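Local coordinates for protein Non-structural maintenance of chromosomes element 1 homolog (Xenopus laevis, PDB 7DG2) that probably acts as a RING-type E3 ubiquitin ligase, working with a MAGE protein inside the SMC5-SMC6 complex that serves DNA repair and recombination, at residues Q141-F146 with K150-R155; L99-K104 with K137-L142; D2-S7 with V50-R55. All blocks are in the same frame, centred on the assembly; numbering follows the deposited sequence.

Contact 1: residues Q141-F146 with K150-R155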
loop_
_atom_site.group_PDB
_atom_site.type_symbol
_atom_site.label_atom_id
_atom_site.label_comp_id
_atom_site.label_asym_id
_atom_site.label_seq_id
_atom_site.Cartn_x
_atom_site.Cartn_y
_atom_site.Cartn_z
ATOM N N GLN A 141 2.066 -18.865 2.357
ATOM C CA GLN A 141 2.471 -17.482 2.596
ATOM C C GLN A 141 1.920 -16.535 1.530
ATOM O O GLN A 141 1.571 -15.383 1.833
ATOM C CB GLN A 141 3.997 -17.407 2.670
ATOM C CG GLN A 141 4.530 -17.974 3.984
ATOM C CD GLN A 141 6.041 -18.064 4.016
ATOM O OE1 GLN A 141 6.688 -18.204 2.977
ATOM N NE2 GLN A 141 6.614 -17.982 5.214
ATOM N N LEU A 142 1.829 -16.998 0.281
ATOM C CA LEU A 142 1.268 -16.162 -0.775
ATOM C C LEU A 142 -0.213 -15.912 -0.542
ATOM O O LEU A 142 -0.701 -14.788 -0.727
ATOM C CB LEU A 142 1.490 -16.822 -2.144
ATOM C CG LEU A 142 0.899 -16.072 -3.339
ATOM C CD1 LEU A 142 1.601 -14.709 -3.511
ATOM C CD2 LEU A 142 0.998 -16.884 -4.645
ATOM N N LEU A 143 -0.950 -16.955 -0.159
ATOM C CA LEU A 143 -2.368 -16.775 0.137
ATOM C C LEU A 143 -2.562 -15.792 1.278
ATOM O O LEU A 143 -3.476 -14.961 1.242
ATOM C CB LEU A 143 -3.010 -18.121 0.470
ATOM C CG LEU A 143 -3.132 -19.055 -0.721
ATOM C CD1 LEU A 143 -3.610 -20.433 -0.221
ATOM C CD2 LEU A 143 -4.124 -18.490 -1.711
ATOM N N GLN A 144 -1.697 -15.843 2.290
ATOM C CA GLN A 144 -1.856 -14.889 3.382
ATOM C C GLN A 144 -1.607 -13.461 2.905
ATOM O O GLN A 144 -2.265 -12.524 3.378
ATOM C CB GLN A 144 -0.932 -15.245 4.551
ATOM C CG GLN A 144 -1.074 -14.298 5.750
ATOM C CD GLN A 144 -2.523 -14.173 6.255
ATOM O OE1 GLN A 144 -3.129 -15.159 6.694
ATOM N NE2 GLN A 144 -3.080 -12.957 6.192
ATOM N N SER A 145 -0.699 -13.285 1.948
ATOM C CA SER A 145 -0.494 -11.964 1.363
ATOM C C SER A 145 -1.723 -11.514 0.579
ATOM O O SER A 145 -2.168 -10.372 0.719
ATOM C CB SER A 145 0.751 -11.961 0.469
ATOM O OG SER A 145 0.900 -10.691 -0.152
ATOM N N PHE A 146 -2.285 -12.399 -0.259
ATOM C CA PHE A 146 -3.484 -12.038 -1.011
ATOM C C PHE A 146 -4.614 -11.634 -0.074
ATOM O O PHE A 146 -5.405 -10.748 -0.402
ATOM C CB PHE A 146 -3.940 -13.199 -1.904
ATOM C CG PHE A 146 -3.043 -13.462 -3.095
ATOM C CD1 PHE A 146 -2.323 -12.444 -3.689
ATOM C CD2 PHE A 146 -2.952 -14.738 -3.627
ATOM C CE1 PHE A 146 -1.495 -12.689 -4.784
ATOM C CE2 PHE A 146 -2.137 -14.995 -4.729
ATOM C CZ PHE A 146 -1.405 -13.972 -5.306
ATOM N N LYS A 150 -6.185 -7.706 0.519
ATOM C CA LYS A 150 -7.596 -7.631 0.136
ATOM C C LYS A 150 -7.810 -7.939 -1.347
ATOM O O LYS A 150 -8.638 -7.321 -2.015
ATOM C CB LYS A 150 -8.193 -6.270 0.516
ATOM C CG LYS A 150 -8.249 -6.083 2.014
ATOM C CD LYS A 150 -8.669 -4.667 2.361
ATOM C CE LYS A 150 -9.243 -4.594 3.763
ATOM N NZ LYS A 150 -8.595 -5.557 4.687
ATOM N N TRP A 151 -7.079 -8.928 -1.872
ATOM C CA TRP A 151 -7.434 -9.516 -3.160
ATOM C C TRP A 151 -8.280 -10.765 -2.981
ATOM O O TRP A 151 -9.190 -11.012 -3.774
ATOM C CB TRP A 151 -6.182 -9.867 -3.987
ATOM C CG TRP A 151 -5.380 -8.639 -4.280
ATOM C CD1 TRP A 151 -4.098 -8.370 -3.868
ATOM C CD2 TRP A 151 -5.834 -7.482 -4.988
ATOM N NE1 TRP A 151 -3.724 -7.110 -4.297
ATOM C CE2 TRP A 151 -4.771 -6.545 -4.984
ATOM C CE3 TRP A 151 -7.032 -7.141 -5.626
ATOM C CZ2 TRP A 151 -4.874 -5.289 -5.601
ATOM C CZ3 TRP A 151 -7.136 -5.881 -6.236
ATOM C CH2 TRP A 151 -6.057 -4.977 -6.224
ATOM N N LEU A 152 -8.029 -11.512 -1.922
ATOM C CA LEU A 152 -8.843 -12.665 -1.571
ATOM C C LEU A 152 -9.431 -12.452 -0.186
ATOM O O LEU A 152 -8.913 -11.682 0.625
ATOM C CB LEU A 152 -8.016 -13.962 -1.587
ATOM C CG LEU A 152 -7.408 -14.409 -2.915
ATOM C CD1 LEU A 152 -6.622 -15.700 -2.733
ATOM C CD2 LEU A 152 -8.485 -14.563 -3.977
ATOM N N ILE A 153 -10.539 -13.141 0.067
ATOM C CA ILE A 153 -11.148 -13.258 1.385
ATOM C C ILE A 153 -10.999 -14.713 1.784
ATOM O O ILE A 153 -11.309 -15.596 0.978
ATOM C CB ILE A 153 -12.640 -12.887 1.354
ATOM C CG1 ILE A 153 -12.843 -11.386 1.399
ATOM C CG2 ILE A 153 -13.394 -13.572 2.494
ATOM C CD1 ILE A 153 -14.295 -11.052 1.344
ATOM N N GLY A 154 -10.552 -14.966 3.005
ATOM C CA GLY A 154 -10.254 -16.319 3.457
ATOM C C GLY A 154 -11.079 -16.698 4.671
ATOM O O GLY A 154 -11.202 -15.914 5.611
ATOM N N ARG A 155 -11.637 -17.907 4.641
ATOM C CA ARG A 155 -12.498 -18.387 5.717
ATOM C C ARG A 155 -12.276 -19.886 5.863
ATOM O O ARG A 155 -12.693 -20.654 4.992
ATOM C CB ARG A 155 -13.965 -18.082 5.424
ATOM C CG ARG A 155 -14.388 -16.662 5.763
ATOM C CD ARG A 155 -15.773 -16.640 6.403
ATOM N NE ARG A 155 -16.820 -17.080 5.484
ATOM C CZ ARG A 155 -17.401 -16.285 4.592
ATOM N NH1 ARG A 155 -17.025 -15.014 4.501
ATOM N NH2 ARG A 155 -18.349 -16.755 3.793
#
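Phe146 and Leu152 meet where the third helix of what is consistent with a winged-helix domain turns into its first wing strand. A Schellman motif makes the turn, Lys150 taking positive phi as the helix stops. The carbonyl O of Phe146 then takes two bonds. Trp151 N comes almost in line with the C=O, 2.9 Å from Phe146 O. Leu152 N, 3.1 Å from Phe146 O, stands well above the carbonyl plane yet gives the straighter N-H bond (170°). Next to this turn the packing is close and apolar. Leu152 and Phe146 run side by side, pointing the same way, and Leu143 slants over the end of Leu152. Trp151 CD1 stands obliquely to the Phe146 ring, 4.4 Å from Phe146 CD1, and the indole also packs on Phe70 of the Nse4 subunit. The other side is looser: Lys150 directs its CB away from the helix and reaches Arg91 of the MAGE subunit, Ile153 does likewise and touches Thr160 of strand 158-161, and exposed Arg155 pairs with Glu71. With its CG set opposite its own carbonyl carbon (chi1 -63°), Leu152 places CD1 3.8 Å from Phe146 CB and 3.9 Å from Leu143 CD2.

Contact 2: residues L99-K104 with K137-L142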
loop_
_atom_site.group_PDB
_atom_site.type_symbol
_atom_site.label_atom_id
_atom_site.label_comp_id
_atom_site.label_asym_id
_atom_site.label_seq_id
_atom_site.Cartn_x
_atom_site.Cartn_y
_atom_site.Cartn_z
ATOM N N LEU A 99 1.410 -14.592 -9.720
ATOM C CA LEU A 99 0.227 -14.089 -10.405
ATOM C C LEU A 99 -0.404 -15.157 -11.300
ATOM O O LEU A 99 -1.624 -15.142 -11.511
ATOM C CB LEU A 99 0.587 -12.832 -11.208
ATOM C CG LEU A 99 0.901 -11.648 -10.289
ATOM C CD1 LEU A 99 1.246 -10.386 -11.081
ATOM C CD2 LEU A 99 -0.284 -11.384 -9.349
ATOM N N GLU A 100 0.395 -16.098 -11.818
ATOM C CA GLU A 100 -0.210 -17.235 -12.505
ATOM C C GLU A 100 -1.107 -18.016 -11.550
ATOM O O GLU A 100 -2.236 -18.397 -11.902
ATOM C CB GLU A 100 0.865 -18.157 -13.086
ATOM C CG GLU A 100 0.250 -19.240 -13.982
ATOM C CD GLU A 100 1.241 -20.302 -14.444
ATOM O OE1 GLU A 100 0.788 -21.442 -14.724
ATOM O OE2 GLU A 100 2.455 -20.006 -14.510
ATOM N N LEU A 101 -0.635 -18.239 -10.326
ATOM C CA LEU A 101 -1.461 -18.968 -9.369
ATOM C C LEU A 101 -2.684 -18.145 -8.991
ATOM O O LEU A 101 -3.775 -18.699 -8.836
ATOM C CB LEU A 101 -0.650 -19.349 -8.127
ATOM C CG LEU A 101 -1.412 -20.142 -7.054
ATOM C CD1 LEU A 101 -1.979 -21.451 -7.634
ATOM C CD2 LEU A 101 -0.519 -20.442 -5.855
ATOM N N PHE A 102 -2.532 -16.817 -8.860
ATOM C CA PHE A 102 -3.699 -15.982 -8.599
ATOM C C PHE A 102 -4.738 -16.149 -9.704
ATOM O O PHE A 102 -5.933 -16.326 -9.428
ATOM C CB PHE A 102 -3.320 -14.493 -8.458
ATOM C CG PHE A 102 -4.514 -13.633 -8.155
ATOM C CD1 PHE A 102 -5.015 -13.564 -6.871
ATOM C CD2 PHE A 102 -5.176 -12.957 -9.168
ATOM C CE1 PHE A 102 -6.147 -12.805 -6.602
ATOM C CE2 PHE A 102 -6.310 -12.219 -8.906
ATOM C CZ PHE A 102 -6.791 -12.151 -7.618
ATOM N N ARG A 103 -4.295 -16.128 -10.969
ATOM C CA ARG A 103 -5.245 -16.220 -12.072
ATOM C C ARG A 103 -5.939 -17.577 -12.093
ATOM O O ARG A 103 -7.153 -17.646 -12.323
ATOM C CB ARG A 103 -4.556 -15.964 -13.410
ATOM C CG ARG A 103 -4.089 -14.507 -13.579
ATOM C CD ARG A 103 -3.706 -14.198 -15.035
ATOM N NE ARG A 103 -2.682 -15.097 -15.555
ATOM C CZ ARG A 103 -1.369 -14.888 -15.456
ATOM N NH1 ARG A 103 -0.514 -15.771 -15.969
ATOM N NH2 ARG A 103 -0.904 -13.808 -14.840
ATOM N N LYS A 104 -5.192 -18.662 -11.856
ATOM C CA LYS A 104 -5.831 -19.981 -11.853
ATOM C C LYS A 104 -6.781 -20.128 -10.674
ATOM O O LYS A 104 -7.837 -20.764 -10.795
ATOM C CB LYS A 104 -4.781 -21.101 -11.832
ATOM C CG LYS A 104 -3.850 -21.135 -13.052
ATOM C CD LYS A 104 -4.624 -21.224 -14.364
ATOM C CE LYS A 104 -5.347 -22.557 -14.516
ATOM N NZ LYS A 104 -6.047 -22.652 -15.844
ATOM N N LYS A 137 4.589 -24.383 1.605
ATOM C CA LYS A 137 4.813 -23.262 2.513
ATOM C C LYS A 137 4.733 -21.937 1.772
ATOM O O LYS A 137 4.131 -20.976 2.265
ATOM C CB LYS A 137 6.169 -23.408 3.208
ATOM C CG LYS A 137 6.351 -22.519 4.432
ATOM C CD LYS A 137 7.595 -22.933 5.215
ATOM C CE LYS A 137 7.730 -22.154 6.515
ATOM N NZ LYS A 137 7.989 -20.703 6.276
ATOM N N GLU A 138 5.314 -21.882 0.569
ATOM C CA GLU A 138 5.276 -20.667 -0.232
ATOM C C GLU A 138 3.861 -20.350 -0.693
ATOM O O GLU A 138 3.478 -19.177 -0.759
ATOM C CB GLU A 138 6.203 -20.796 -1.443
ATOM C CG GLU A 138 7.682 -20.806 -1.085
ATOM C CD GLU A 138 8.581 -20.793 -2.314
ATOM O OE1 GLU A 138 8.140 -21.275 -3.381
ATOM O OE2 GLU A 138 9.723 -20.291 -2.214
ATOM N N VAL A 139 3.080 -21.378 -1.044
ATOM C CA VAL A 139 1.689 -21.124 -1.422
ATOM C C VAL A 139 0.915 -20.565 -0.233
ATOM O O VAL A 139 0.134 -19.611 -0.369
ATOM C CB VAL A 139 1.031 -22.404 -1.978
ATOM C CG1 VAL A 139 -0.470 -22.166 -2.190
ATOM C CG2 VAL A 139 1.697 -22.813 -3.288
ATOM N N GLU A 140 1.137 -21.123 0.958
ATOM C CA GLU A 140 0.415 -20.646 2.130
ATOM C C GLU A 140 0.782 -19.207 2.459
ATOM O O GLU A 140 -0.090 -18.396 2.797
ATOM C CB GLU A 140 0.692 -21.563 3.316
ATOM C CG GLU A 140 0.045 -22.929 3.147
ATOM C CD GLU A 140 0.538 -23.943 4.168
ATOM O OE1 GLU A 140 -0.139 -24.974 4.350
ATOM O OE2 GLU A 140 1.601 -23.709 4.785
ATOM N N GLN A 141 2.066 -18.865 2.357
ATOM C CA GLN A 141 2.471 -17.482 2.596
ATOM C C GLN A 141 1.920 -16.535 1.530
ATOM O O GLN A 141 1.571 -15.383 1.833
ATOM C CB GLN A 141 3.997 -17.407 2.670
ATOM C CG GLN A 141 4.530 -17.974 3.984
ATOM C CD GLN A 141 6.041 -18.064 4.016
ATOM O OE1 GLN A 141 6.688 -18.204 2.977
ATOM N NE2 GLN A 141 6.614 -17.982 5.214
ATOM N N LEU A 142 1.829 -16.998 0.281
ATOM C CA LEU A 142 1.268 -16.162 -0.775
ATOM C C LEU A 142 -0.213 -15.912 -0.542
ATOM O O LEU A 142 -0.701 -14.788 -0.727
ATOM C CB LEU A 142 1.490 -16.822 -2.144
ATOM C CG LEU A 142 0.899 -16.072 -3.339
ATOM C CD1 LEU A 142 1.601 -14.709 -3.511
ATOM C CD2 LEU A 142 0.998 -16.884 -4.645
#
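Leu101 meets Val139 and Leu142 through methyl groups alone, and the flat groups of this helix pair are turned to other partners. The guanidinium of Arg103 lies against its own helix: Leu99 O sits 3.5 Å above the plane of the Arg103 group, over its rim, with Glu100 CA on the same face. The Arg103 group also makes a cation-pi contact with Phe75 of the Nse4 subunit. The ring of Phe102 forms a T-shaped pair with Phe146, one helical turn beyond Leu142.

Between the helices a single methyl does the work. Leu101 CD2 lies 4.1 Å from Val139 CG1 and again 4.1 Å from Val139 CG2, thus meeting both branches of the valine, while Leu142 CD2 comes in at 4.1 Å from the same Leu101 CD2. Leu101 crosses Val139 at about a right angle but slides past Leu142 in the opposite direction. Both leucines carry CG across from the backbone N (chi1 -179° for Leu101, 178° for Leu142), which stretches them into the gap between backbones whose closest CA atoms, those of Leu101 and Val139, are 8.8 Å apart. No hydrogen bond crosses here; the contact is purely apolar and buried.

Helices 96-111 and 136-148 are, in the probable winged-helix domain, its first and third helices, and helix 119-128 completes the bundle: Leu125 and Ala126 pack on Leu101, Leu123 and Ala126 on Val139. Tyr94, in the loop before helix 96-111, touches Leu142.

Contact 3: residues D2-S7 with V50-R55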
loop_
_atom_site.group_PDB
_atom_site.type_symbol
_atom_site.label_atom_id
_atom_site.label_comp_id
_atom_site.label_asym_id
_atom_site.label_seq_id
_atom_site.Cartn_x
_atom_site.Cartn_y
_atom_site.Cartn_z
ATOM N N ASP A 2 -15.913 22.100 -6.940
ATOM C CA ASP A 2 -14.886 22.612 -6.045
ATOM C C ASP A 2 -13.515 22.416 -6.672
ATOM O O ASP A 2 -13.271 21.449 -7.401
ATOM C CB ASP A 2 -14.907 21.888 -4.693
ATOM C CG ASP A 2 -16.100 22.251 -3.841
ATOM O OD1 ASP A 2 -16.930 23.075 -4.282
ATOM O OD2 ASP A 2 -16.199 21.698 -2.721
ATOM N N ARG A 3 -12.616 23.344 -6.378
ATOM C CA ARG A 3 -11.205 23.095 -6.607
ATOM C C ARG A 3 -10.755 21.959 -5.700
ATOM O O ARG A 3 -11.137 21.889 -4.529
ATOM C CB ARG A 3 -10.389 24.353 -6.322
ATOM C CG ARG A 3 -9.085 24.457 -7.090
ATOM C CD ARG A 3 -9.016 25.805 -7.783
ATOM N NE ARG A 3 -9.515 26.870 -6.912
ATOM C CZ ARG A 3 -10.129 27.968 -7.345
ATOM N NH1 ARG A 3 -10.332 28.147 -8.645
ATOM N NH2 ARG A 3 -10.547 28.881 -6.476
ATOM N N ILE A 4 -9.968 21.043 -6.255
ATOM C CA ILE A 4 -9.398 19.985 -5.436
ATOM C C ILE A 4 -8.476 20.623 -4.399
ATOM O O ILE A 4 -7.687 21.526 -4.709
ATOM C CB ILE A 4 -8.692 18.961 -6.344
ATOM C CG1 ILE A 4 -8.362 17.685 -5.591
ATOM C CG2 ILE A 4 -7.428 19.544 -7.001
ATOM C CD1 ILE A 4 -7.920 16.557 -6.527
ATOM N N ASN A 5 -8.617 20.208 -3.144
ATOM C CA ASN A 5 -7.826 20.808 -2.073
ATOM C C ASN A 5 -7.306 19.697 -1.167
ATOM O O ASN A 5 -7.461 18.503 -1.454
ATOM C CB ASN A 5 -8.642 21.869 -1.315
ATOM C CG ASN A 5 -9.902 21.309 -0.680
ATOM O OD1 ASN A 5 -9.869 20.324 0.067
ATOM N ND2 ASN A 5 -11.037 21.941 -0.976
ATOM N N GLU A 6 -6.681 20.108 -0.062
ATOM C CA GLU A 6 -6.010 19.156 0.818
ATOM C C GLU A 6 -6.979 18.168 1.468
ATOM O O GLU A 6 -6.572 17.059 1.822
ATOM C CB GLU A 6 -5.208 19.913 1.874
ATOM C CG GLU A 6 -3.916 20.478 1.293
ATOM C CD GLU A 6 -3.325 21.606 2.104
ATOM O OE1 GLU A 6 -3.150 22.706 1.536
ATOM O OE2 GLU A 6 -3.032 21.395 3.302
ATOM N N SER A 7 -8.256 18.528 1.647
ATOM C CA SER A 7 -9.202 17.543 2.170
ATOM C C SER A 7 -9.363 16.369 1.205
ATOM O O SER A 7 -9.350 15.204 1.626
ATOM C CB SER A 7 -10.558 18.201 2.466
ATOM O OG SER A 7 -11.211 18.607 1.268
ATOM N N VAL A 50 -16.231 12.980 -3.849
ATOM C CA VAL A 50 -15.623 11.885 -4.602
ATOM C C VAL A 50 -15.552 12.249 -6.078
ATOM O O VAL A 50 -14.575 11.927 -6.766
ATOM C CB VAL A 50 -16.404 10.573 -4.360
ATOM C CG1 VAL A 50 -15.983 9.467 -5.329
ATOM C CG2 VAL A 50 -16.204 10.096 -2.928
ATOM N N GLY A 51 -16.569 12.955 -6.579
ATOM C CA GLY A 51 -16.567 13.358 -7.979
ATOM C C GLY A 51 -15.426 14.290 -8.345
ATOM O O GLY A 51 -14.886 14.219 -9.455
ATOM N N VAL A 52 -15.049 15.185 -7.431
ATOM C CA VAL A 52 -13.891 16.036 -7.678
ATOM C C VAL A 52 -12.661 15.177 -7.903
ATOM O O VAL A 52 -11.923 15.355 -8.878
ATOM C CB VAL A 52 -13.676 17.017 -6.514
ATOM C CG1 VAL A 52 -12.325 17.699 -6.653
ATOM C CG2 VAL A 52 -14.804 18.048 -6.476
ATOM N N LEU A 53 -12.430 14.228 -6.998
ATOM C CA LEU A 53 -11.277 13.341 -7.131
ATOM C C LEU A 53 -11.330 12.575 -8.448
ATOM O O LEU A 53 -10.341 12.517 -9.188
ATOM C CB LEU A 53 -11.229 12.391 -5.935
ATOM C CG LEU A 53 -10.660 13.032 -4.665
ATOM C CD1 LEU A 53 -10.998 12.220 -3.426
ATOM C CD2 LEU A 53 -9.143 13.204 -4.804
ATOM N N ASN A 54 -12.488 12.015 -8.780
ATOM C CA ASN A 54 -12.555 11.168 -9.970
ATOM C C ASN A 54 -12.322 11.953 -11.249
ATOM O O ASN A 54 -11.803 11.397 -12.221
ATOM C CB ASN A 54 -13.894 10.439 -10.033
ATOM C CG ASN A 54 -13.913 9.210 -9.146
ATOM O OD1 ASN A 54 -12.855 8.721 -8.738
ATOM N ND2 ASN A 54 -15.101 8.706 -8.843
ATOM N N ARG A 55 -12.708 13.228 -11.283
ATOM C CA ARG A 55 -12.432 14.036 -12.461
ATOM C C ARG A 55 -10.934 14.178 -12.678
ATOM O O ARG A 55 -10.443 14.051 -13.806
ATOM C CB ARG A 55 -13.089 15.409 -12.312
ATOM C CG ARG A 55 -12.730 16.407 -13.411
ATOM C CD ARG A 55 -13.778 17.526 -13.544
ATOM N NE ARG A 55 -14.377 17.885 -12.261
ATOM C CZ ARG A 55 -15.569 17.461 -11.843
ATOM N NH1 ARG A 55 -16.030 17.829 -10.650
ATOM N NH2 ARG A 55 -16.296 16.660 -12.615
#
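Ile4 and Val52 mark the closest approach of the two backbones, their CA atoms 6.4 Å apart, where an extended N-terminal strip passes a regular helix. Asp2, Arg3 and Ile4 keep extended phi/psi values, and the chain becomes helical at Glu6; residues 50-55 are helical throughout. Asn5, at the N-cap, makes the change through an Asx turn: its OD1 accepts from Ser7 N at 2.9 Å, with the donor in the carbonyl plane and a bent N-H angle of 136°. His8 ND1 is hydrogen-bonded to the backbone N of Asn5.

Asn5 directs its CB away from helix 46-57, while Ile4 directs its own toward it. Val52 CG1 fits against the root of Ile4, 3.9 Å from Ile4 CB, the two side chains slanting across each other. On the other branch of the valine, Val52 CG2 rests 3.8 Å from the carbonyl oxygen Asp2 O. An extended Ile4 chain (chi1 -167°, chi2 169°) carries its far methyl on to the next residue of the helix, with Ile4 CD1 4.0 Å from Leu53 CD2 and the two side chains nearly perpendicular. Asp2 forms the exposed border, whereas Val52 and Leu53 are buried.

Gln60 of the MAGE subunit packs on Ile4. Within the chain, His8 touches both Val52 and Leu53, and Ile64 of strand 62-68 reaches Leu53. Three helices (6-18, 23-36 and 46-57) followed by strands 62-68 and 75-81 are consistent with a second, N-terminal winged-helix domain, in which the strip leading into the first helix lies here on the third.

How the contacts relate
Contacts 1 and 2 belong to one probable winged-helix domain and share helix 136-148, their segments overlapping at Gln141 and Leu142, of which Leu142 touches across only in contact 2. They also meet directly: Phe102 of helix 96-111 packs on Trp151 and Leu152 as well, which joins the helix pair to the strand. Contact 3 stands apart, its centre about 32 Å from that of contact 1 and about 37 Å from that of contact 2. Contacts 1 and 2 are buried, contact 3 only partly. Chemistry follows place: contact 1, at a chain turn, combines backbone bonds with apolar packing; contacts 2 and 3 have no hydrogen bonds across, and the polar bonds of contact 3 cap a helix start.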